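Capsule biosynthesis protein capD (Bacillus anthracis, PDB 3GA9) cleaves the poly-gamma-D-glutamate capsule and links the fragments to peptidoglycan as a transpeptidase of the gamma-glutamyltransferase family, helping the bacterium escape host defenses. Local coordinates at residues Asn94-Ile99 / Ala206-Glu211; Asn129-Gly134 / Thr176-Thr181; Lys222-Asn227 / Asp295-Val300; Lys255-Asp260 / Met268-Glu273. All blocks are in the same frame, centred on the assembly; numbering follows the deposited sequence.

The N-terminal subunit of this two-chain enzyme is tied together by four contacts of quite different kinds. Interaction 1 spans the longest piece of sequence, and interaction 2, a helix pair, falls within that span, their centres about 27 Å apart. Interaction 3 follows, joining strand 219-228 of the four-stranded antiparallel sheet to a late loop; interaction 4, inside its span, closes the turn between helices 242-254 and 264-283. The centres of interactions 3 and 4 are about 24 Å apart. Interactions 2 and 4, about 48 Å between centres, lie on opposite sides of the chain's centre. Three contacts, all but interaction 3, also come within reach of the second chain, so they adjoin the subunit interface.

Interaction 1. Residues Asn94-Ile99 / Ala206-Glu211; sequences NQKPHI and AKISLE
Lys-96 reaches across first, sending its ammonium group to the carbonyl oxygen of Ala-206, with 2.7 Å between NZ and O. The chain leaves the backbone with CG between the backbone N and the carbonyl carbon (chi1 39°) and bends again near its end, which brings NZ to the acceptor from a direction tilted 32° out of the carbonyl plane. On its way it crosses Ile-208 at about a right angle, and the fit is tight, NZ standing 3.2 Å from CG1 of Ile-208. Pro-89 and Phe-91 cover the same buried lysine. Pro-97 comes next, its ring atom CG 4.3 Å from CG of Lys-207.

The carbonyl in question is at the C-terminal end of helix 196-206, just where Lys-207 leaves helical geometry with a positive phi. A lysine side chain thus bonds to a carbonyl at a helix C-terminus, where the negative end of the helix dipole would probably welcome its charge.

The loop then makes an inverse gamma turn centred on His-98, whose backbone hydrogen-bonds to the second chain of the enzyme. Beyond the turn Ile-99 points back at the helix end: CD1 lies 3.9 Å from CB of Ala-206, and its CG2 branch approaches that same methyl. From the second segment, CD1 of Ile-208 sits 3.5 Å from the carbonyl O of Ile-99, while Ile-99 also packs on Thr-26 of the second chain.

Interaction 2. Residues Asn129-Gly134 / Thr176-Thr181; sequences NYAEKG and TDLART
Ala-131 and Ala-179 face each other directly, each aiming its methyl at the opposite helix, with 3.8 Å between the two CB atoms. The Ala-131 methyl also rests against the backbone of the partner, 3.8 Å from N of Ala-179, and grazes the side of Leu-178 at CG. Larger groups stand off to the flanks: Leu-178 runs past the methyl and continues, as does Ala-131, onto Val-57 of helix 44-58.

Such small residues let helices 120-133 and 176-188 approach closely. The short segments come within 7.6 Å axis to axis, running in largely opposed directions at 141°, and the CA atoms of the two alanines are 5.1 Å apart. This is close alanine-mediated helix packing between the last turn of helix 120-133 and the start of helix 176-188; the backbone of Ala-131 also bonds to Gln-175, just ahead of the second helix.

Glu-132 is turned differently. Its CG lies opposite the backbone N (chi1 179°), and a bend at chi2 (80°) turns the carboxylate so that OE1 points at the Ala-179 methyl, 3.2 Å from CB. The charge is taken up by a salt bridge to Lys-183, one turn further along the same helix as Ala-179. A water molecule donates to the carbonyl O of Thr-176 at 3.2 Å and, more weakly, to OE1 of Glu-132, adding a polar link between the helices at this edge.

Interaction 3. Residues Lys222-Asn227 / Asp295-Val300; sequences KPVKGN and DPNKMV
The backbone at Val-224 passes Asn-297 with their CA atoms 5.7 Å apart, and two residues further along Gly-226 comes opposite Val-300, so a strand and an irregular loop keep company without pairing as a sheet. The strand, 219-228, belongs to the antiparallel sheet of the N-terminal nucleophile fold to which this family is assigned. Val-224 and Gly-226 bond through their backbones to Thr-235 and Val-233 of the neighbouring strand 231-235, and the loop lies before helix 302-306.

Val-224 supplies most of the apolar contact with its two methyls set to different partners. CG2, anti to the carbonyl carbon, reaches CB of Pro-296 at 3.9 Å; CG1, opposite the backbone N (chi1 -178°), faces CG1 of Val-300 at 4.2 Å. Val-243 of helix 242-254 touches both Val-224 and Pro-296, so these residues build one small hydrophobic patch between sheet, loop and helix, to which Leu-246 adds a contact with Val-300.

Asn-297 runs antiparallel to the Val-224 side chain and lays its amide group alongside the backbone of Lys-225. The lysine itself sends its ammonium elsewhere, to a salt bridge with Glu-79 on strand 78-83. Because Gly-226 has no side chain, the CG1 methyl of Val-300 can settle against the strand backbone, 3.8 Å from CA of Gly-226. The beginning of segment 295-300 is shaped by an Asx turn: OD1 of Asp-295 accepts from N of Asn-297 at 3.0 Å, the donor standing 51° above the carboxylate plane.

Interaction 4. Residues Lys255-Asp260 / Met268-Glu273; sequences KEVYKD and MSKMEE
Charge comes first at this contact: Lys-270 and Asp-260 form a salt bridge in which NZ donates to OD1 at 2.7 Å. The lysine chain, extended beyond CG, crosses the aspartate at about a right angle, and its nitrogen meets the oxygen nearly in line with the carboxylate C-O bond. OD1 of Asp-260 is crowded by CD and CE of Lys-270 as well, at 3.1 and 3.0 Å, so the end of the lysine chain lies alongside the oxygen. Nearby, NZ of Lys-255 and OE1 of Glu-273 are 4.5 Å apart, too far for a salt bridge, though some electrostatic attraction is probable.

The apolar part centres on Val-257, which divides its methyls between two residues of the helix. With CG1 placed between the backbone N and the carbonyl carbon (chi1 39°), that branch reaches CE of the selenomethionine Met-271 at 3.6 Å, the two side chains crossing roughly perpendicularly. CG2 lies against the aliphatic part of Lys-270, 4.0 Å from its CB, the two side chains lying alongside and pointing opposite ways. Met-271 touches Thr-87 of the second chain too.

Backbone bonding gives the turn its shape. Residues 257-260 form a short 3-10 segment, in which N of Asp-260 bonds to the carbonyl O of Val-257 at 2.9 Å, and this segment lies in the connection between helices 242-254 and 264-283.

Lys-270 therefore serves both kinds of contact, its methylenes packing on Val-257 and its ammonium gripping the end of the 3-10 segment; being ionic, that grip probably depends on both groups staying charged.

Interaction 1. Residues Asn94-Ile99 / Ala206-Glu211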
loop_
_atom_site.group_PDB
_atom_site.type_symbol
_atom_site.label_atom_id
_atom_site.label_comp_id
_atom_site.label_asym_id
_atom_site.label_seq_id
_atom_site.Cartn_x
_atom_site.Cartn_y
_atom_site.Cartn_z
ATOM N N ASN A 94 27.039 -15.121 3.785
ATOM C CA ASN A 94 25.651 -15.297 4.296
ATOM C C ASN A 94 25.431 -14.697 5.717
ATOM O O ASN A 94 26.317 -14.769 6.567
ATOM C CB ASN A 94 25.164 -16.762 4.173
ATOM C CG ASN A 94 26.262 -17.793 4.492
ATOM O OD1 ASN A 94 27.462 -17.470 4.538
ATOM N ND2 ASN A 94 25.847 -19.042 4.721
ATOM N N GLN A 95 24.269 -14.096 5.971
ATOM C CA GLN A 95 23.143 -14.174 5.039
ATOM C C GLN A 95 23.027 -13.146 3.895
ATOM O O GLN A 95 23.008 -13.569 2.738
ATOM C CB GLN A 95 21.815 -14.376 5.789
ATOM C CG GLN A 95 20.628 -14.698 4.899
ATOM C CD GLN A 95 20.583 -16.140 4.448
ATOM O OE1 GLN A 95 21.595 -16.718 4.040
ATOM N NE2 GLN A 95 19.397 -16.726 4.498
ATOM N N LYS A 96 22.984 -11.832 4.135
ATOM C CA LYS A 96 23.311 -11.064 5.361
ATOM C C LYS A 96 22.026 -10.722 6.142
ATOM O O LYS A 96 21.087 -11.525 6.130
ATOM C CB LYS A 96 23.906 -9.765 4.847
ATOM C CG LYS A 96 23.120 -9.303 3.602
ATOM C CD LYS A 96 23.521 -7.926 3.145
ATOM C CE LYS A 96 22.291 -7.154 2.717
ATOM N NZ LYS A 96 22.439 -5.761 3.246
ATOM N N PRO A 97 21.959 -9.527 6.814
ATOM C CA PRO A 97 20.596 -8.963 7.061
ATOM C C PRO A 97 19.830 -8.696 5.740
ATOM O O PRO A 97 20.391 -8.175 4.780
ATOM C CB PRO A 97 20.853 -7.659 7.858
ATOM C CG PRO A 97 22.358 -7.449 7.864
ATOM C CD PRO A 97 22.990 -8.820 7.605
ATOM N N HIS A 98 18.569 -9.094 5.689
ATOM C CA HIS A 98 17.806 -9.048 4.451
ATOM C C HIS A 98 17.196 -7.674 4.263
ATOM O O HIS A 98 16.010 -7.490 4.458
ATOM C CB HIS A 98 16.732 -10.135 4.473
ATOM C CG HIS A 98 17.156 -11.366 5.213
ATOM N ND1 HIS A 98 18.136 -12.219 4.741
ATOM C CD2 HIS A 98 16.758 -11.874 6.407
ATOM C CE1 HIS A 98 18.304 -13.209 5.601
ATOM N NE2 HIS A 98 17.485 -13.020 6.621
ATOM N N ILE A 99 18.041 -6.717 3.893
ATOM C CA ILE A 99 17.661 -5.316 3.676
ATOM C C ILE A 99 17.949 -4.896 2.216
ATOM O O ILE A 99 19.081 -4.978 1.780
ATOM C CB ILE A 99 18.475 -4.402 4.649
ATOM C CG1 ILE A 99 18.281 -4.857 6.095
ATOM C CG2 ILE A 99 18.152 -2.901 4.441
ATOM C CD1 ILE A 99 19.154 -4.114 7.105
ATOM N N ALA A 206 23.187 -1.476 7.465
ATOM C CA ALA A 206 22.632 -2.484 6.574
ATOM C C ALA A 206 23.703 -3.384 5.973
ATOM O O ALA A 206 23.395 -4.454 5.455
ATOM C CB ALA A 206 21.826 -1.811 5.464
ATOM N N LYS A 207 24.954 -2.940 6.040
ATOM C CA LYS A 207 26.091 -3.660 5.467
ATOM C C LYS A 207 25.948 -3.672 3.956
ATOM O O LYS A 207 26.075 -4.719 3.327
ATOM C CB LYS A 207 26.210 -5.090 6.015
ATOM C CG LYS A 207 26.036 -5.219 7.513
ATOM C CD LYS A 207 27.106 -4.463 8.268
ATOM C CE LYS A 207 26.960 -4.675 9.785
ATOM N NZ LYS A 207 28.283 -4.465 10.471
ATOM N N ILE A 208 25.624 -2.522 3.382
ATOM C CA ILE A 208 25.436 -2.410 1.954
ATOM C C ILE A 208 26.455 -1.398 1.507
ATOM O O ILE A 208 26.660 -0.386 2.186
ATOM C CB ILE A 208 24.034 -1.876 1.581
ATOM C CG1 ILE A 208 22.942 -2.883 1.948
ATOM C CG2 ILE A 208 23.985 -1.452 0.099
ATOM C CD1 ILE A 208 21.473 -2.404 1.667
ATOM N N SER A 209 27.108 -1.658 0.380
ATOM C CA SER A 209 28.181 -0.780 -0.055
ATOM C C SER A 209 27.619 0.599 -0.410
ATOM O O SER A 209 26.435 0.736 -0.751
ATOM C CB SER A 209 28.901 -1.371 -1.266
ATOM O OG SER A 209 28.050 -1.284 -2.392
ATOM N N LEU A 210 28.485 1.597 -0.346
ATOM C CA LEU A 210 28.147 2.943 -0.757
ATOM C C LEU A 210 27.749 3.009 -2.204
ATOM O O LEU A 210 26.803 3.708 -2.578
ATOM C CB LEU A 210 29.301 3.896 -0.476
ATOM C CG LEU A 210 29.413 4.250 1.014
ATOM C CD1 LEU A 210 30.677 5.071 1.241
ATOM C CD2 LEU A 210 28.198 5.022 1.522
ATOM N N GLU A 211 28.446 2.247 -3.018
ATOM C CA GLU A 211 28.191 2.262 -4.446
ATOM C C GLU A 211 26.834 1.646 -4.762
ATOM O O GLU A 211 26.161 2.075 -5.682
ATOM C CB GLU A 211 29.334 1.561 -5.203
ATOM C CG GLU A 211 30.630 2.403 -5.308
ATOM C CD GLU A 211 30.486 3.692 -6.177
ATOM O OE1 GLU A 211 29.644 3.743 -7.107
ATOM O OE2 GLU A 211 31.226 4.674 -5.923
#

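Interaction 2. Residues Asn129-Gly134 / Thr176-Thr181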
loop_
_atom_site.group_PDB
_atom_site.type_symbol
_atom_site.label_atom_id
_atom_site.label_comp_id
_atom_site.label_asym_id
_atom_site.label_seq_id
_atom_site.Cartn_x
_atom_site.Cartn_y
_atom_site.Cartn_z
ATOM N N ASN A 129 7.824 19.258 9.448
ATOM C CA ASN A 129 7.155 19.889 10.596
ATOM C C ASN A 129 6.638 18.883 11.623
ATOM O O ASN A 129 6.723 19.133 12.822
ATOM C CB ASN A 129 5.998 20.790 10.150
ATOM C CG ASN A 129 6.461 21.995 9.326
ATOM O OD1 ASN A 129 5.671 22.567 8.551
ATOM N ND2 ASN A 129 7.737 22.373 9.470
ATOM N N TYR A 130 6.094 17.755 11.161
ATOM C CA TYR A 130 5.633 16.749 12.115
ATOM C C TYR A 130 6.771 16.012 12.775
ATOM O O TYR A 130 6.627 15.572 13.885
ATOM C CB TYR A 130 4.740 15.728 11.452
ATOM C CG TYR A 130 3.416 16.280 11.121
ATOM C CD1 TYR A 130 2.621 16.874 12.112
ATOM C CD2 TYR A 130 2.940 16.221 9.829
ATOM C CE1 TYR A 130 1.395 17.396 11.812
ATOM C CE2 TYR A 130 1.709 16.732 9.515
ATOM C CZ TYR A 130 0.947 17.325 10.512
ATOM O OH TYR A 130 -0.280 17.814 10.181
ATOM N N ALA A 131 7.883 15.841 12.075
ATOM C CA ALA A 131 9.047 15.160 12.640
ATOM C C ALA A 131 9.711 16.088 13.652
ATOM O O ALA A 131 10.132 15.674 14.741
ATOM C CB ALA A 131 10.033 14.824 11.564
ATOM N N GLU A 132 9.806 17.343 13.239
ATOM C CA GLU A 132 10.453 18.394 13.988
ATOM C C GLU A 132 9.676 18.751 15.255
ATOM O O GLU A 132 10.249 18.780 16.345
ATOM C CB GLU A 132 10.555 19.619 13.078
ATOM C CG GLU A 132 11.167 20.805 13.675
ATOM C CD GLU A 132 12.669 20.726 13.691
ATOM O OE1 GLU A 132 13.215 19.629 13.398
ATOM O OE2 GLU A 132 13.311 21.767 14.001
ATOM N N LYS A 133 8.382 19.027 15.108
ATOM C CA LYS A 133 7.622 19.605 16.202
ATOM C C LYS A 133 6.714 18.594 16.864
ATOM O O LYS A 133 6.186 18.871 17.931
ATOM C CB LYS A 133 6.786 20.800 15.715
ATOM C CG LYS A 133 7.614 21.930 15.109
ATOM C CD LYS A 133 8.603 22.526 16.144
ATOM C CE LYS A 133 9.591 23.535 15.538
ATOM N NZ LYS A 133 8.825 24.693 14.948
ATOM N N GLY A 134 6.477 17.460 16.197
ATOM C CA GLY A 134 5.787 16.367 16.820
ATOM C C GLY A 134 4.374 16.241 16.354
ATOM O O GLY A 134 3.824 17.150 15.758
ATOM N N THR A 176 13.635 14.104 15.999
ATOM C CA THR A 176 14.665 15.081 15.647
ATOM C C THR A 176 15.663 14.505 14.669
ATOM O O THR A 176 16.024 15.168 13.694
ATOM C CB THR A 176 15.394 15.589 16.918
ATOM O OG1 THR A 176 14.413 16.126 17.809
ATOM C CG2 THR A 176 16.434 16.687 16.602
ATOM N N ASP A 177 16.100 13.267 14.899
ATOM C CA ASP A 177 16.969 12.632 13.912
ATOM C C ASP A 177 16.343 12.568 12.538
ATOM O O ASP A 177 17.004 12.846 11.548
ATOM C CB ASP A 177 17.387 11.236 14.354
ATOM C CG ASP A 177 18.404 11.267 15.507
ATOM O OD1 ASP A 177 19.006 12.362 15.729
ATOM O OD2 ASP A 177 18.609 10.197 16.175
ATOM N N LEU A 178 15.071 12.186 12.488
ATOM C CA LEU A 178 14.383 12.043 11.230
ATOM C C LEU A 178 14.232 13.420 10.551
ATOM O O LEU A 178 14.556 13.566 9.379
ATOM C CB LEU A 178 13.032 11.339 11.429
ATOM C CG LEU A 178 12.181 11.134 10.168
ATOM C CD1 LEU A 178 13.016 10.503 9.050
ATOM C CD2 LEU A 178 10.908 10.288 10.457
ATOM N N ALA A 179 13.778 14.424 11.302
ATOM C CA ALA A 179 13.727 15.821 10.825
ATOM C C ALA A 179 15.038 16.250 10.195
ATOM O O ALA A 179 15.054 16.874 9.101
ATOM C CB ALA A 179 13.334 16.749 11.942
ATOM N N ARG A 180 16.148 15.888 10.820
ATOM C CA ARG A 180 17.452 16.243 10.254
ATOM C C ARG A 180 17.706 15.619 8.883
ATOM O O ARG A 180 18.250 16.285 7.947
ATOM C CB ARG A 180 18.603 15.866 11.202
ATOM C CG ARG A 180 20.041 16.123 10.626
ATOM C CD ARG A 180 21.137 15.893 11.701
ATOM N NE ARG A 180 20.678 16.445 12.983
ATOM C CZ ARG A 180 20.395 15.726 14.076
ATOM N NH1 ARG A 180 20.552 14.397 14.080
ATOM N NH2 ARG A 180 19.945 16.336 15.172
ATOM N N THR A 181 17.365 14.330 8.782
ATOM C CA THR A 181 17.490 13.596 7.535
ATOM C C THR A 181 16.573 14.213 6.458
ATOM O O THR A 181 16.994 14.469 5.317
ATOM C CB THR A 181 17.144 12.100 7.772
ATOM O OG1 THR A 181 18.168 11.529 8.583
ATOM C CG2 THR A 181 17.102 11.329 6.458
HETATM O O HOH W 1 16.382 18.353 13.851
#

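Interaction 3. Residues Lys222-Asn227 / Asp295-Val300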
loop_
_atom_site.group_PDB
_atom_site.type_symbol
_atom_site.label_atom_id
_atom_site.label_comp_id
_atom_site.label_asym_id
_atom_site.label_seq_id
_atom_site.Cartn_x
_atom_site.Cartn_y
_atom_site.Cartn_z
ATOM N N LYS A 222 4.612 -0.007 -17.841
ATOM C CA LYS A 222 3.238 0.206 -18.255
ATOM C C LYS A 222 2.293 -0.496 -17.272
ATOM O O LYS A 222 2.572 -1.618 -16.852
ATOM C CB LYS A 222 2.999 -0.246 -19.719
ATOM C CG LYS A 222 3.223 0.880 -20.793
ATOM C CD LYS A 222 2.433 2.198 -20.466
ATOM C CE LYS A 222 2.126 3.081 -21.708
ATOM N NZ LYS A 222 0.844 3.873 -21.579
ATOM N N PRO A 223 1.192 0.175 -16.879
ATOM C CA PRO A 223 0.160 -0.489 -16.061
ATOM C C PRO A 223 -0.415 -1.707 -16.776
ATOM O O PRO A 223 -0.458 -1.746 -17.999
ATOM C CB PRO A 223 -0.923 0.573 -15.914
ATOM C CG PRO A 223 -0.207 1.883 -16.140
ATOM C CD PRO A 223 0.924 1.609 -17.072
ATOM N N VAL A 224 -0.820 -2.715 -16.019
ATOM C CA VAL A 224 -1.627 -3.776 -16.575
ATOM C C VAL A 224 -2.968 -3.145 -16.895
ATOM O O VAL A 224 -3.582 -2.558 -16.021
ATOM C CB VAL A 224 -1.818 -4.893 -15.577
ATOM C CG1 VAL A 224 -2.622 -6.014 -16.205
ATOM C CG2 VAL A 224 -0.479 -5.424 -15.080
ATOM N N LYS A 225 -3.397 -3.205 -18.157
ATOM C CA LYS A 225 -4.722 -2.687 -18.559
ATOM C C LYS A 225 -5.619 -3.870 -18.841
ATOM O O LYS A 225 -5.206 -4.791 -19.542
ATOM C CB LYS A 225 -4.648 -1.827 -19.817
ATOM C CG LYS A 225 -3.982 -0.508 -19.605
ATOM C CD LYS A 225 -3.255 -0.043 -20.873
ATOM C CE LYS A 225 -1.846 0.527 -20.537
ATOM N NZ LYS A 225 -1.830 1.811 -19.742
ATOM N N GLY A 226 -6.829 -3.860 -18.285
ATOM C CA GLY A 226 -7.807 -4.912 -18.539
ATOM C C GLY A 226 -9.175 -4.271 -18.513
ATOM O O GLY A 226 -9.297 -3.046 -18.609
ATOM N N ASN A 227 -10.212 -5.097 -18.402
ATOM C CA ASN A 227 -11.542 -4.583 -18.074
ATOM C C ASN A 227 -12.270 -5.530 -17.155
ATOM O O ASN A 227 -12.052 -6.743 -17.183
ATOM C CB ASN A 227 -12.399 -4.309 -19.321
ATOM C CG ASN A 227 -12.641 -5.564 -20.133
ATOM O OD1 ASN A 227 -13.559 -6.365 -19.847
ATOM N ND2 ASN A 227 -11.795 -5.763 -21.142
ATOM N N ASP A 295 4.339 -10.427 -21.580
ATOM C CA ASP A 295 3.181 -9.482 -21.603
ATOM C C ASP A 295 1.971 -9.803 -20.686
ATOM O O ASP A 295 1.179 -10.715 -20.964
ATOM C CB ASP A 295 2.701 -9.175 -23.040
ATOM C CG ASP A 295 1.762 -7.942 -23.113
ATOM O OD1 ASP A 295 1.454 -7.326 -22.057
ATOM O OD2 ASP A 295 1.323 -7.592 -24.240
ATOM N N PRO A 296 1.820 -9.012 -19.607
ATOM C CA PRO A 296 0.768 -9.030 -18.593
ATOM C C PRO A 296 -0.629 -8.755 -19.117
ATOM O O PRO A 296 -1.605 -9.258 -18.572
ATOM C CB PRO A 296 1.175 -7.884 -17.675
ATOM C CG PRO A 296 2.642 -7.841 -17.798
ATOM C CD PRO A 296 2.889 -8.070 -19.239
ATOM N N ASN A 297 -0.732 -7.933 -20.141
ATOM C CA ASN A 297 -2.024 -7.651 -20.733
ATOM C C ASN A 297 -2.695 -8.901 -21.297
ATOM O O ASN A 297 -3.933 -9.014 -21.307
ATOM C CB ASN A 297 -1.865 -6.600 -21.806
ATOM C CG ASN A 297 -1.889 -5.223 -21.247
ATOM O OD1 ASN A 297 -2.432 -4.314 -21.856
ATOM N ND2 ASN A 297 -1.340 -5.059 -20.055
ATOM N N LYS A 298 -1.857 -9.837 -21.742
ATOM C CA LYS A 298 -2.320 -11.133 -22.216
ATOM C C LYS A 298 -2.902 -11.995 -21.092
ATOM O O LYS A 298 -3.966 -12.611 -21.269
ATOM C CB LYS A 298 -1.213 -11.875 -22.996
ATOM C CG LYS A 298 -1.322 -11.734 -24.538
ATOM C CD LYS A 298 -0.716 -10.431 -25.083
ATOM C CE LYS A 298 -0.512 -10.484 -26.619
ATOM N NZ LYS A 298 0.515 -11.487 -27.069
HETATM N N MSE A 299 -2.235 -12.016 -19.941
HETATM C CA MSE A 299 -2.677 -12.853 -18.828
HETATM C C MSE A 299 -3.962 -12.412 -18.145
HETATM O O MSE A 299 -4.354 -12.983 -17.132
HETATM C CB MSE A 299 -1.596 -12.951 -17.787
HETATM C CG MSE A 299 -0.751 -14.131 -17.972
HETATM SE SE MSE A 299 0.941 -13.360 -17.710
HETATM C CE MSE A 299 1.172 -13.509 -15.783
ATOM N N VAL A 300 -4.628 -11.429 -18.719
ATOM C CA VAL A 300 -5.709 -10.740 -18.040
ATOM C C VAL A 300 -6.943 -10.550 -18.948
ATOM O O VAL A 300 -7.996 -10.083 -18.495
ATOM C CB VAL A 300 -5.136 -9.423 -17.419
ATOM C CG1 VAL A 300 -5.865 -8.163 -17.881
ATOM C CG2 VAL A 300 -5.081 -9.534 -15.924
#

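Interaction 4. Residues Lys255-Asp260 / Met268-Glu273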
loop_
_atom_site.group_PDB
_atom_site.type_symbol
_atom_site.label_atom_id
_atom_site.label_comp_id
_atom_site.label_asym_id
_atom_site.label_seq_id
_atom_site.Cartn_x
_atom_site.Cartn_y
_atom_site.Cartn_z
ATOM N N LYS A 255 -18.222 -16.267 -13.104
ATOM C CA LYS A 255 -19.035 -17.212 -12.320
ATOM C C LYS A 255 -19.850 -16.575 -11.189
ATOM O O LYS A 255 -19.955 -17.168 -10.106
ATOM C CB LYS A 255 -18.183 -18.363 -11.764
ATOM C CG LYS A 255 -16.774 -18.008 -11.379
ATOM C CD LYS A 255 -15.796 -19.158 -11.643
ATOM C CE LYS A 255 -15.564 -19.998 -10.384
ATOM N NZ LYS A 255 -14.677 -21.193 -10.589
ATOM N N GLU A 256 -20.445 -15.404 -11.476
ATOM C CA GLU A 256 -21.090 -14.464 -10.497
ATOM C C GLU A 256 -21.302 -14.967 -9.068
ATOM O O GLU A 256 -22.433 -15.268 -8.668
ATOM C CB GLU A 256 -22.426 -13.889 -11.022
ATOM C CG GLU A 256 -22.482 -13.524 -12.510
ATOM C CD GLU A 256 -23.060 -14.647 -13.399
ATOM O OE1 GLU A 256 -22.908 -15.849 -13.063
ATOM O OE2 GLU A 256 -23.669 -14.323 -14.451
ATOM N N VAL A 257 -20.256 -15.027 -8.294
ATOM C CA VAL A 257 -20.425 -15.492 -6.967
ATOM C C VAL A 257 -21.230 -14.468 -6.193
ATOM O O VAL A 257 -21.627 -14.719 -5.090
ATOM C CB VAL A 257 -19.090 -15.720 -6.376
ATOM C CG1 VAL A 257 -18.183 -14.643 -6.810
ATOM C CG2 VAL A 257 -19.183 -15.796 -4.932
ATOM N N TYR A 258 -21.495 -13.315 -6.781
ATOM C CA TYR A 258 -22.347 -12.347 -6.123
ATOM C C TYR A 258 -23.748 -12.890 -5.865
ATOM O O TYR A 258 -24.391 -12.512 -4.892
ATOM C CB TYR A 258 -22.419 -11.015 -6.867
ATOM C CG TYR A 258 -23.199 -9.988 -6.059
ATOM C CD1 TYR A 258 -22.690 -9.476 -4.855
ATOM C CD2 TYR A 258 -24.467 -9.564 -6.468
ATOM C CE1 TYR A 258 -23.418 -8.546 -4.090
ATOM C CE2 TYR A 258 -25.202 -8.631 -5.711
ATOM C CZ TYR A 258 -24.673 -8.131 -4.527
ATOM O OH TYR A 258 -25.400 -7.218 -3.797
ATOM N N LYS A 259 -24.214 -13.787 -6.731
ATOM C CA LYS A 259 -25.489 -14.482 -6.516
ATOM C C LYS A 259 -25.479 -15.395 -5.269
ATOM O O LYS A 259 -26.531 -15.891 -4.862
ATOM C CB LYS A 259 -25.880 -15.269 -7.768
ATOM C CG LYS A 259 -26.413 -14.397 -8.907
ATOM C CD LYS A 259 -26.179 -15.062 -10.270
ATOM C CE LYS A 259 -27.056 -14.451 -11.388
ATOM N NZ LYS A 259 -26.705 -13.042 -11.768
ATOM N N ASP A 260 -24.304 -15.601 -4.665
ATOM C CA ASP A 260 -24.179 -16.398 -3.433
ATOM C C ASP A 260 -23.810 -15.598 -2.209
ATOM O O ASP A 260 -23.524 -16.178 -1.155
ATOM C CB ASP A 260 -23.144 -17.490 -3.606
ATOM C CG ASP A 260 -23.540 -18.476 -4.656
ATOM O OD1 ASP A 260 -22.640 -18.950 -5.385
ATOM O OD2 ASP A 260 -24.760 -18.757 -4.759
HETATM N N MSE A 268 -18.034 -17.773 0.506
HETATM C CA MSE A 268 -16.682 -18.063 0.938
HETATM C C MSE A 268 -16.080 -19.163 0.129
HETATM O O MSE A 268 -14.925 -19.060 -0.302
HETATM C CB MSE A 268 -16.623 -18.407 2.412
HETATM C CG MSE A 268 -16.566 -17.163 3.241
HETATM SE SE MSE A 268 -16.777 -17.520 5.086
HETATM C CE MSE A 268 -15.057 -18.232 5.492
ATOM N N SER A 269 -16.875 -20.202 -0.111
ATOM C CA SER A 269 -16.388 -21.411 -0.780
ATOM C C SER A 269 -15.828 -21.090 -2.156
ATOM O O SER A 269 -14.727 -21.510 -2.496
ATOM C CB SER A 269 -17.519 -22.446 -0.871
ATOM O OG SER A 269 -17.110 -23.603 -1.572
ATOM N N LYS A 270 -16.586 -20.324 -2.924
ATOM C CA LYS A 270 -16.191 -19.935 -4.258
ATOM C C LYS A 270 -15.004 -18.962 -4.314
ATOM O O LYS A 270 -14.146 -19.105 -5.187
ATOM C CB LYS A 270 -17.381 -19.363 -5.008
ATOM C CG LYS A 270 -18.596 -20.263 -4.975
ATOM C CD LYS A 270 -19.645 -19.748 -5.935
ATOM C CE LYS A 270 -20.573 -20.855 -6.392
ATOM N NZ LYS A 270 -21.490 -20.253 -7.394
HETATM N N MSE A 271 -14.957 -17.980 -3.407
HETATM C CA MSE A 271 -13.775 -17.098 -3.231
HETATM C C MSE A 271 -12.481 -17.883 -2.993
HETATM O O MSE A 271 -11.446 -17.611 -3.601
HETATM C CB MSE A 271 -13.992 -16.095 -2.088
HETATM C CG MSE A 271 -14.973 -14.989 -2.440
HETATM SE SE MSE A 271 -14.494 -14.056 -4.126
HETATM C CE MSE A 271 -16.135 -13.000 -4.359
ATOM N N GLU A 272 -12.573 -18.860 -2.102
ATOM C CA GLU A 272 -11.510 -19.792 -1.845
ATOM C C GLU A 272 -11.035 -20.468 -3.123
ATOM O O GLU A 272 -9.847 -20.727 -3.280
ATOM C CB GLU A 272 -11.984 -20.796 -0.792
ATOM C CG GLU A 272 -11.766 -22.270 -1.096
ATOM C CD GLU A 272 -10.304 -22.680 -1.069
ATOM O OE1 GLU A 272 -9.488 -21.928 -0.514
ATOM O OE2 GLU A 272 -9.965 -23.750 -1.617
ATOM N N GLU A 273 -11.956 -20.728 -4.044
ATOM C CA GLU A 273 -11.597 -21.401 -5.291
ATOM C C GLU A 273 -10.948 -20.424 -6.232
ATOM O O GLU A 273 -9.927 -20.713 -6.851
ATOM C CB GLU A 273 -12.824 -21.998 -6.001
ATOM C CG GLU A 273 -13.556 -23.111 -5.260
ATOM C CD GLU A 273 -14.702 -23.689 -6.099
ATOM O OE1 GLU A 273 -14.426 -24.136 -7.249
ATOM O OE2 GLU A 273 -15.865 -23.685 -5.615
#